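Local atomic coordinates of AAEL008620-PA odorant-binding protein (Aedes aegypti, PDB entry 5V13), a protein that binds the insect juvenile hormone JH3 in the mosquito haemolymph and belongs to the PBP/GOBP family of odorant-binding proteins. Residues 51-56 with 139-144; 158-163 with 173-178; 216-221 with 226-231. One frame throughout, in Å; residues are numbered along the deposited sequence.

Contact 1 (51-56 with 139-144). With JH3 (methyl (2E,6E)-9-[(2R)-3,3-dimethyloxiran-2-yl]-3,7-dimethylnona-2,6-dienoate), chain E.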
loop_
_atom_site.group_PDB
_atom_site.type_symbol
_atom_site.label_atom_id
_atom_site.label_comp_id
_atom_site.label_asym_id
_atom_site.label_seq_id
_atom_site.Cartn_x
_atom_site.Cartn_y
_atom_site.Cartn_z
ATOM N N VAL B 51 -13.763 9.232 20.896
ATOM C CA VAL B 51 -13.485 8.533 19.640
ATOM C C VAL B 51 -14.689 8.511 18.710
ATOM O O VAL B 51 -14.537 8.147 17.539
ATOM C CB VAL B 51 -12.989 7.090 19.880
ATOM C CG1 VAL B 51 -11.730 7.090 20.736
ATOM C CG2 VAL B 51 -14.080 6.226 20.514
ATOM N N LYS B 52 -15.877 8.878 19.197
ATOM C CA LYS B 52 -17.051 9.124 18.364
ATOM C C LYS B 52 -17.196 10.598 17.997
ATOM O O LYS B 52 -18.275 11.023 17.562
ATOM C CB LYS B 52 -18.322 8.645 19.070
ATOM C CG LYS B 52 -18.405 7.148 19.285
ATOM C CD LYS B 52 -19.598 6.821 20.180
ATOM C CE LYS B 52 -19.661 5.345 20.521
ATOM N NZ LYS B 52 -20.632 5.107 21.624
ATOM N N TRP B 53 -16.143 11.382 18.205
ATOM C CA TRP B 53 -16.067 12.777 17.779
ATOM C C TRP B 53 -17.083 13.686 18.471
ATOM O O TRP B 53 -17.457 14.731 17.931
ATOM C CB TRP B 53 -16.202 12.890 16.259
ATOM C CG TRP B 53 -15.022 12.323 15.530
ATOM C CD1 TRP B 53 -14.793 11.009 15.223
ATOM C CD2 TRP B 53 -13.909 13.055 15.011
ATOM N NE1 TRP B 53 -13.601 10.882 14.545
ATOM C CE2 TRP B 53 -13.044 12.126 14.395
ATOM C CE3 TRP B 53 -13.561 14.410 14.998
ATOM C CZ2 TRP B 53 -11.847 12.506 13.787
ATOM C CZ3 TRP B 53 -12.379 14.786 14.372
ATOM C CH2 TRP B 53 -11.538 13.840 13.783
ATOM N N HIS B 54 -17.532 13.363 19.680
ATOM C CA HIS B 54 -18.335 14.314 20.459
ATOM C C HIS B 54 -17.825 14.411 21.893
ATOM O O HIS B 54 -18.418 13.855 22.828
ATOM C CB HIS B 54 -19.834 13.990 20.394
ATOM C CG HIS B 54 -20.185 12.559 20.661
ATOM N ND1 HIS B 54 -20.355 12.059 21.934
ATOM C CD2 HIS B 54 -20.456 11.537 19.815
ATOM C CE1 HIS B 54 -20.689 10.782 21.861
ATOM N NE2 HIS B 54 -20.759 10.441 20.586
ATOM N N PRO B 55 -16.726 15.138 22.099
ATOM C CA PRO B 55 -16.278 15.442 23.467
ATOM C C PRO B 55 -17.234 16.411 24.145
ATOM O O PRO B 55 -17.664 17.401 23.547
ATOM C CB PRO B 55 -14.899 16.090 23.266
ATOM C CG PRO B 55 -14.587 15.989 21.765
ATOM C CD PRO B 55 -15.883 15.761 21.059
ATOM N N ASP B 56 -17.545 16.143 25.411
ATOM C CA ASP B 56 -18.452 17.017 26.143
ATOM C C ASP B 56 -17.672 18.199 26.722
ATOM O O ASP B 56 -16.528 18.464 26.349
ATOM C CB ASP B 56 -19.220 16.231 27.208
ATOM C CG ASP B 56 -18.319 15.605 28.271
ATOM O OD1 ASP B 56 -17.123 15.966 28.389
ATOM O OD2 ASP B 56 -18.836 14.737 29.006
ATOM N N THR B 139 -17.594 17.611 8.381
ATOM C CA THR B 139 -16.504 17.945 7.464
ATOM C C THR B 139 -15.146 17.800 8.150
ATOM O O THR B 139 -14.219 17.224 7.580
ATOM C CB THR B 139 -16.690 19.367 6.923
ATOM O OG1 THR B 139 -17.904 19.444 6.161
ATOM C CG2 THR B 139 -15.519 19.792 6.044
ATOM N N ILE B 140 -15.027 18.298 9.387
ATOM C CA ILE B 140 -13.781 18.181 10.149
ATOM C C ILE B 140 -13.426 16.713 10.376
ATOM O O ILE B 140 -12.281 16.293 10.187
ATOM C CB ILE B 140 -13.920 18.930 11.487
ATOM C CG1 ILE B 140 -14.107 20.423 11.237
ATOM C CG2 ILE B 140 -12.739 18.624 12.431
ATOM C CD1 ILE B 140 -14.665 21.170 12.484
ATOM N N LEU B 141 -14.398 15.925 10.830
ATOM C CA LEU B 141 -14.182 14.493 11.022
ATOM C C LEU B 141 -13.574 13.863 9.776
ATOM O O LEU B 141 -12.560 13.159 9.843
ATOM C CB LEU B 141 -15.517 13.828 11.371
ATOM C CG LEU B 141 -15.679 12.338 11.691
ATOM C CD1 LEU B 141 -17.060 12.132 12.322
ATOM C CD2 LEU B 141 -15.534 11.419 10.461
ATOM N N ARG B 142 -14.169 14.134 8.621
ATOM C CA ARG B 142 -13.725 13.453 7.413
ATOM C C ARG B 142 -12.329 13.908 6.986
ATOM O O ARG B 142 -11.497 13.078 6.601
ATOM C CB ARG B 142 -14.752 13.677 6.305
ATOM C CG ARG B 142 -14.556 12.758 5.142
ATOM C CD ARG B 142 -15.874 12.436 4.475
ATOM N NE ARG B 142 -15.697 11.298 3.587
ATOM C CZ ARG B 142 -16.677 10.716 2.910
ATOM N NH1 ARG B 142 -17.924 11.165 3.012
ATOM N NH2 ARG B 142 -16.399 9.681 2.132
ATOM N N MET B 143 -12.047 15.220 7.045
ATOM C CA MET B 143 -10.782 15.720 6.505
ATOM C C MET B 143 -9.599 15.379 7.394
ATOM O O MET B 143 -8.459 15.431 6.925
ATOM C CB MET B 143 -10.843 17.244 6.286
ATOM C CG MET B 143 -10.889 18.088 7.575
ATOM S SD MET B 143 -11.487 19.752 7.165
ATOM C CE MET B 143 -10.988 20.757 8.582
ATOM N N PHE B 144 -9.840 15.062 8.669
ATOM C CA PHE B 144 -8.812 14.575 9.582
ATOM C C PHE B 144 -8.868 13.054 9.752
ATOM O O PHE B 144 -8.518 12.532 10.816
ATOM C CB PHE B 144 -8.927 15.279 10.937
ATOM C CG PHE B 144 -8.462 16.711 10.916
ATOM C CD1 PHE B 144 -7.107 17.012 10.777
ATOM C CD2 PHE B 144 -9.373 17.753 11.039
ATOM C CE1 PHE B 144 -6.663 18.336 10.753
ATOM C CE2 PHE B 144 -8.940 19.088 11.028
ATOM C CZ PHE B 144 -7.578 19.377 10.880
HETATM C C1 JH3 E . -9.325 7.825 17.933
HETATM O O2 JH3 E . -9.832 7.301 16.957
HETATM O O1 JH3 E . -8.354 7.066 18.680
HETATM C CM JH3 E . -7.975 5.776 18.196
HETATM C C2 JH3 E . -9.620 9.195 18.392
HETATM C C3 JH3 E . -10.494 10.056 17.865
HETATM C "C3'" JH3 E . -11.362 9.754 16.675
HETATM C C4 JH3 E . -10.579 11.414 18.521
HETATM C C5 JH3 E . -10.651 12.488 17.439
HETATM C C6 JH3 E . -10.280 13.826 18.037
HETATM C C7 JH3 E . -11.190 14.710 18.472
HETATM C "C7'" JH3 E . -12.661 14.392 18.424
HETATM C C8 JH3 E . -10.696 16.030 19.046
HETATM C C9 JH3 E . -11.160 17.237 18.213
HETATM C CA JH3 E . -10.862 17.073 16.724
HETATM O O3 JH3 E . -11.135 18.264 15.953
HETATM C CB JH3 E . -9.754 17.970 16.176
HETATM C "CB'" JH3 E . -8.979 17.318 15.025
HETATM C CC JH3 E . -9.066 18.978 17.085
#
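The indole of Trp53 is sandwiched between protein and hormone: Leu141 covers one face and the bound JH3 covers the opposite one. The contact thus forms part of the wall of the juvenile hormone pocket, in the helical fold of the PBP/GOBP family. Leu141 CG sits 3.6 Å from the centroid of the Trp53 five-membered ring and only 3° off the ring normal, which defines a CH-pi contact made almost straight down on the face. Its torsion carries CG anti to the backbone N (chi1 -178°), and CD1 adds a second touch, 3.8 Å from Trp53 CG. At the edge of the six-membered ring, Phe144 CB lies 4.1 Å from Trp53 CH2, near the ring plane, whereas Ile140 CG2 approaches Trp53 CZ3 obliquely.

The indole is presented by a Schellman motif. Trp53, with positive phi, is the C-prime residue that closes the helix before it: Trp53 N bonds to Trp50 O, and His54 N bonds back into the last turn of helix 44-51. The Trp53 carbonyl O also accepts bonds from Tyr133 OH and His137 NE2, so the backbone bearing the ring is tied to Tyr133 of helix 122-135 and to His137 at the start of helix 137-143. No hydrogen bond links the two segments directly; their contact is apolar and buried.

On the hormone side, JH3 C5 lies over the indole toward its rim, and JH3 C7' lies 3.5 Å from Trp53 CE3. The epoxide end runs on toward the other segment, where JH3 O3 is 3.9 Å from Ile140 CG2 and JH3 CB' sits over one face of the Phe144 ring. Near the ester end, JH3 C3' comes within 3.3 Å of Trp53 NE1.

Contact 2 (158-163 with 173-178)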
loop_
_atom_site.group_PDB
_atom_site.type_symbol
_atom_site.label_atom_id
_atom_site.label_comp_id
_atom_site.label_asym_id
_atom_site.label_seq_id
_atom_site.Cartn_x
_atom_site.Cartn_y
_atom_site.Cartn_z
ATOM N N LEU B 158 -0.994 9.106 -0.838
ATOM C CA LEU B 158 0.269 9.406 -0.176
ATOM C C LEU B 158 1.337 8.349 -0.454
ATOM O O LEU B 158 2.528 8.677 -0.447
ATOM C CB LEU B 158 0.044 9.548 1.332
ATOM C CG LEU B 158 -0.909 10.660 1.771
ATOM C CD1 LEU B 158 -1.196 10.583 3.283
ATOM C CD2 LEU B 158 -0.327 12.031 1.400
ATOM N N GLY B 159 0.940 7.091 -0.662
ATOM C CA GLY B 159 1.876 6.016 -0.982
ATOM C C GLY B 159 2.986 5.863 0.043
ATOM O O GLY B 159 2.775 5.948 1.262
ATOM N N ASN B 160 4.202 5.646 -0.460
ATOM C CA ASN B 160 5.390 5.581 0.383
ATOM C C ASN B 160 5.812 6.935 0.913
ATOM O O ASN B 160 6.844 7.012 1.589
ATOM C CB ASN B 160 6.569 4.978 -0.379
ATOM C CG ASN B 160 6.391 3.512 -0.678
ATOM O OD1 ASN B 160 5.274 3.003 -0.757
ATOM N ND2 ASN B 160 7.506 2.819 -0.855
ATOM N N GLY B 161 5.075 8.003 0.618
ATOM C CA GLY B 161 5.338 9.258 1.300
ATOM C C GLY B 161 4.842 9.333 2.732
ATOM O O GLY B 161 5.124 10.320 3.417
ATOM N N VAL B 162 4.079 8.345 3.196
ATOM C CA VAL B 162 3.591 8.310 4.573
ATOM C C VAL B 162 3.883 6.933 5.142
ATOM O O VAL B 162 3.856 5.932 4.419
ATOM C CB VAL B 162 2.071 8.627 4.665
ATOM C CG1 VAL B 162 1.244 7.492 4.073
ATOM C CG2 VAL B 162 1.654 8.885 6.098
ATOM N N LYS B 163 4.199 6.880 6.437
ATOM C CA LYS B 163 4.359 5.580 7.087
ATOM C C LYS B 163 3.011 4.870 7.135
ATOM O O LYS B 163 2.019 5.429 7.609
ATOM C CB LYS B 163 4.930 5.737 8.498
ATOM C CG LYS B 163 5.248 4.409 9.201
ATOM C CD LYS B 163 5.453 4.625 10.706
ATOM C CE LYS B 163 4.112 4.780 11.436
ATOM N NZ LYS B 163 3.367 3.495 11.475
ATOM N N CYS B 173 11.998 5.294 6.852
ATOM C CA CYS B 173 13.044 6.290 6.640
ATOM C C CYS B 173 14.172 5.746 5.772
ATOM O O CYS B 173 14.748 6.491 4.971
ATOM C CB CYS B 173 13.573 6.775 7.980
ATOM S SG CYS B 173 12.298 7.669 8.873
ATOM N N GLU B 174 14.503 4.455 5.925
ATOM C CA GLU B 174 15.502 3.821 5.062
ATOM C C GLU B 174 15.113 3.922 3.589
ATOM O O GLU B 174 15.944 4.249 2.733
ATOM C CB GLU B 174 15.676 2.353 5.447
ATOM C CG GLU B 174 16.451 2.103 6.723
ATOM C CD GLU B 174 16.618 0.613 7.005
ATOM O OE1 GLU B 174 15.595 -0.071 7.211
ATOM O OE2 GLU B 174 17.767 0.124 7.000
ATOM N N LYS B 175 13.863 3.594 3.272
ATOM C CA LYS B 175 13.391 3.681 1.894
ATOM C C LYS B 175 13.412 5.119 1.387
ATOM O O LYS B 175 13.881 5.393 0.271
ATOM C CB LYS B 175 11.978 3.089 1.794
ATOM C CG LYS B 175 11.959 1.557 1.866
ATOM C CD LYS B 175 10.565 1.023 2.182
ATOM C CE LYS B 175 9.599 1.192 1.015
ATOM N NZ LYS B 175 8.199 0.792 1.395
ATOM N N ARG B 176 12.895 6.054 2.194
ATOM C CA ARG B 176 12.759 7.444 1.758
ATOM C C ARG B 176 14.104 8.069 1.431
ATOM O O ARG B 176 14.195 8.924 0.539
ATOM C CB ARG B 176 12.046 8.256 2.851
ATOM C CG ARG B 176 11.920 9.753 2.580
ATOM C CD ARG B 176 11.109 10.421 3.689
ATOM N NE ARG B 176 10.906 11.848 3.452
ATOM C CZ ARG B 176 9.865 12.360 2.800
ATOM N NH1 ARG B 176 8.925 11.564 2.305
ATOM N NH2 ARG B 176 9.763 13.674 2.645
ATOM N N THR B 177 15.164 7.656 2.124
ATOM C CA THR B 177 16.486 8.225 1.894
ATOM C C THR B 177 17.414 7.296 1.116
ATOM O O THR B 177 18.581 7.644 0.910
ATOM C CB THR B 177 17.132 8.614 3.232
ATOM O OG1 THR B 177 17.321 7.443 4.028
ATOM C CG2 THR B 177 16.240 9.574 3.992
ATOM N N ASP B 178 16.930 6.135 0.664
ATOM C CA ASP B 178 17.747 5.176 -0.092
ATOM C C ASP B 178 18.993 4.777 0.707
ATOM O O ASP B 178 20.123 4.805 0.213
ATOM C CB ASP B 178 18.119 5.750 -1.469
ATOM C CG ASP B 178 18.599 4.686 -2.458
ATOM O OD1 ASP B 178 18.478 3.478 -2.164
ATOM O OD2 ASP B 178 19.097 5.073 -3.548
HETATM O O HOH W 1 8.967 8.840 1.531
#
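Asn160 and Lys175 meet at the ends of their side chains, which cross at about a right angle where a loop with a short 3-10 turn faces helix 169-177. Lys175 reaches over by a bend in its chain at chi3 (71°), which carries its end to the Asn160 amide group.

A water bridges the two segments as well. It donates to Asn160 O at 2.8 Å and accepts from Arg176 NH1 at the same distance of 2.8 Å, thereby joining the loop backbone to the guanidinium. Arg176 spans the gap with CG anti to its own N (chi1 176°) and a chain extended as far as NE, yet NH1 stops 4.2 Å from Gly161 O.

Backbone bonds shape each side. Gly161 N bonds back to Leu158 O, at the end of helix 151-158, while helix 169-177 closes with a Schellman motif at Asp178, a residue that also bonds to Arg259 and Gln263 of a second subunit. In the last turn Cys173 O accepts from both Thr177 N and Thr177 OG1, which arrive from opposite faces of the carbonyl plane; the hydroxyl bond is 2.9 Å.

This is surface packing between the loop leaving helix 151-158 and helix 169-177, and the disulfide Cys173-Cys195 fastens the latter helix to helix 190-199.

Contact 3 (216-221 with 226-231)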
loop_
_atom_site.group_PDB
_atom_site.type_symbol
_atom_site.label_atom_id
_atom_site.label_comp_id
_atom_site.label_asym_id
_atom_site.label_seq_id
_atom_site.Cartn_x
_atom_site.Cartn_y
_atom_site.Cartn_z
ATOM N N ARG B 216 11.974 9.148 27.976
ATOM C CA ARG B 216 10.924 8.133 28.038
ATOM C C ARG B 216 11.321 6.864 27.281
ATOM O O ARG B 216 11.176 5.749 27.793
ATOM C CB ARG B 216 9.634 8.743 27.485
ATOM C CG ARG B 216 8.464 7.819 27.245
ATOM C CD ARG B 216 7.310 8.638 26.643
ATOM N NE ARG B 216 6.608 7.943 25.565
ATOM C CZ ARG B 216 5.348 7.523 25.637
ATOM N NH1 ARG B 216 4.635 7.735 26.737
ATOM N NH2 ARG B 216 4.794 6.897 24.607
ATOM N N ASP B 217 11.853 7.017 26.066
ATOM C CA ASP B 217 12.232 5.844 25.279
ATOM C C ASP B 217 13.464 5.158 25.853
ATOM O O ASP B 217 13.561 3.925 25.819
ATOM C CB ASP B 217 12.455 6.242 23.822
ATOM C CG ASP B 217 11.151 6.521 23.103
ATOM O OD1 ASP B 217 10.095 6.120 23.646
ATOM O OD2 ASP B 217 11.178 7.111 22.002
ATOM N N TYR B 218 14.420 5.930 26.385
ATOM C CA TYR B 218 15.568 5.306 27.037
ATOM C C TYR B 218 15.120 4.480 28.233
ATOM O O TYR B 218 15.533 3.326 28.394
ATOM C CB TYR B 218 16.596 6.361 27.459
ATOM C CG TYR B 218 17.732 6.520 26.460
ATOM C CD1 TYR B 218 17.517 7.156 25.240
ATOM C CD2 TYR B 218 19.006 6.021 26.729
ATOM C CE1 TYR B 218 18.537 7.294 24.313
ATOM C CE2 TYR B 218 20.044 6.158 25.806
ATOM C CZ TYR B 218 19.799 6.802 24.601
ATOM O OH TYR B 218 20.802 6.945 23.664
ATOM N N GLU B 219 14.242 5.047 29.067
ATOM C CA GLU B 219 13.791 4.340 30.266
ATOM C C GLU B 219 12.996 3.083 29.910
ATOM O O GLU B 219 13.198 2.025 30.517
ATOM C CB GLU B 219 12.970 5.286 31.144
ATOM C CG GLU B 219 13.810 6.386 31.798
ATOM C CD GLU B 219 12.979 7.405 32.569
ATOM O OE1 GLU B 219 13.573 8.343 33.147
ATOM O OE2 GLU B 219 11.736 7.278 32.592
ATOM N N ALA B 220 12.108 3.170 28.912
ATOM C CA ALA B 220 11.320 2.005 28.515
ATOM C C ALA B 220 12.197 0.882 27.974
ATOM O O ALA B 220 11.851 -0.296 28.112
ATOM C CB ALA B 220 10.276 2.402 27.471
ATOM N N ALA B 221 13.326 1.222 27.351
ATOM C CA ALA B 221 14.271 0.220 26.871
ATOM C C ALA B 221 15.170 -0.326 27.974
ATOM O O ALA B 221 15.955 -1.248 27.713
ATOM C CB ALA B 221 15.134 0.808 25.755
ATOM N N ALA B 226 22.118 7.261 35.090
ATOM C CA ALA B 226 22.496 8.591 35.562
ATOM C C ALA B 226 23.469 9.272 34.603
ATOM O O ALA B 226 23.405 10.493 34.412
ATOM C CB ALA B 226 23.095 8.500 36.968
ATOM N N ASP B 227 24.372 8.504 33.982
ATOM C CA ASP B 227 25.311 9.078 33.026
ATOM C C ASP B 227 24.690 9.327 31.656
ATOM O O ASP B 227 25.421 9.412 30.663
ATOM C CB ASP B 227 26.558 8.197 32.896
ATOM C CG ASP B 227 27.810 8.883 33.442
ATOM O OD1 ASP B 227 27.683 10.011 33.969
ATOM O OD2 ASP B 227 28.916 8.304 33.345
ATOM N N MET B 228 23.363 9.435 31.578
ATOM C CA MET B 228 22.720 10.059 30.430
ATOM C C MET B 228 22.538 11.555 30.628
ATOM O O MET B 228 22.391 12.284 29.641
ATOM C CB MET B 228 21.362 9.409 30.148
ATOM C CG MET B 228 21.458 7.998 29.587
ATOM S SD MET B 228 22.488 7.891 28.103
ATOM C CE MET B 228 21.607 8.961 26.970
ATOM N N ALA B 229 22.538 12.015 31.878
ATOM C CA ALA B 229 22.611 13.434 32.240
ATOM C C ALA B 229 21.393 14.146 31.653
ATOM O O ALA B 229 20.258 13.705 31.896
ATOM C CB ALA B 229 23.969 13.980 31.811
ATOM N N ASP B 230 21.567 15.225 30.898
ATOM C CA ASP B 230 20.457 16.009 30.377
ATOM C C ASP B 230 19.778 15.364 29.172
ATOM O O ASP B 230 18.878 15.982 28.591
ATOM C CB ASP B 230 20.947 17.413 30.002
ATOM C CG ASP B 230 21.953 17.398 28.858
ATOM O OD1 ASP B 230 22.611 16.354 28.652
ATOM O OD2 ASP B 230 22.080 18.429 28.161
ATOM N N TYR B 231 20.181 14.150 28.785
ATOM C CA TYR B 231 19.669 13.490 27.580
ATOM C C TYR B 231 19.845 14.360 26.338
ATOM O O TYR B 231 19.010 14.341 25.429
ATOM C CB TYR B 231 18.203 13.072 27.744
ATOM C CG TYR B 231 18.055 11.821 28.573
ATOM C CD1 TYR B 231 18.142 10.563 27.987
ATOM C CD2 TYR B 231 17.858 11.897 29.947
ATOM C CE1 TYR B 231 18.030 9.411 28.750
ATOM C CE2 TYR B 231 17.740 10.753 30.716
ATOM C CZ TYR B 231 17.827 9.512 30.111
ATOM O OH TYR B 231 17.713 8.371 30.878
#
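A helix and the loop that follows it pack together through two tyrosines and a methionine: Tyr218 on helix 211-220 faces Met228 and Tyr231, the first and last residues of a type II' beta turn closed by Tyr231 N to Met228 O. The tyrosines form an offset edge-to-face pair, with the edge of Tyr231 toward the face of Tyr218, centroids 5.6 Å apart and planes at 72°. Tyr231 CE1 does the touching, 3.6 Å from Tyr218 CB and 3.7 Å from Tyr218 CG.

Met228 makes a Met-aromatic contact from an oblique direction. SD lies 4.7 Å from the Tyr218 centroid and 49° off the ring normal, and CE comes to 3.4 Å from Tyr218 CE2. Bends at chi2 (-55°) and chi3 go with this placing of sulfur and methyl at the Tyr218 ring. Met228 CB lies over one face of Tyr231. Leu246 of helix 239-247 touches both Tyr218 and Met228, while Leu254 and Val257 of helix 251-264 also pack on Tyr218.

With no hydrogen bond between the segments, three buried side chains meet by CH, sulfur and ring-edge contacts, so the side-chain interaction is probably dispersive, with a weak share of ring electrostatics.

The three contacts follow one another along the chain, each closing before the next opens, and no two touch. Contact 1 joins parts 83 residues apart, whereas contacts 2 and 3 are local, at 10 and 5 residues. Centres of contacts 1 and 2 lie about 28 Å apart, as do those of contacts 2 and 3; the centres of contacts 1 and 3 are about 36 Å apart, on opposite sides of the chain's centre. Their helices differ: 137-143, then 169-177, then 211-220. Helix 278-286 reaches contact 1, where Ala281 touches Val51, and the hormone pocket also includes Phe269 and Trp278, while contact 2 lies at subunit interfaces.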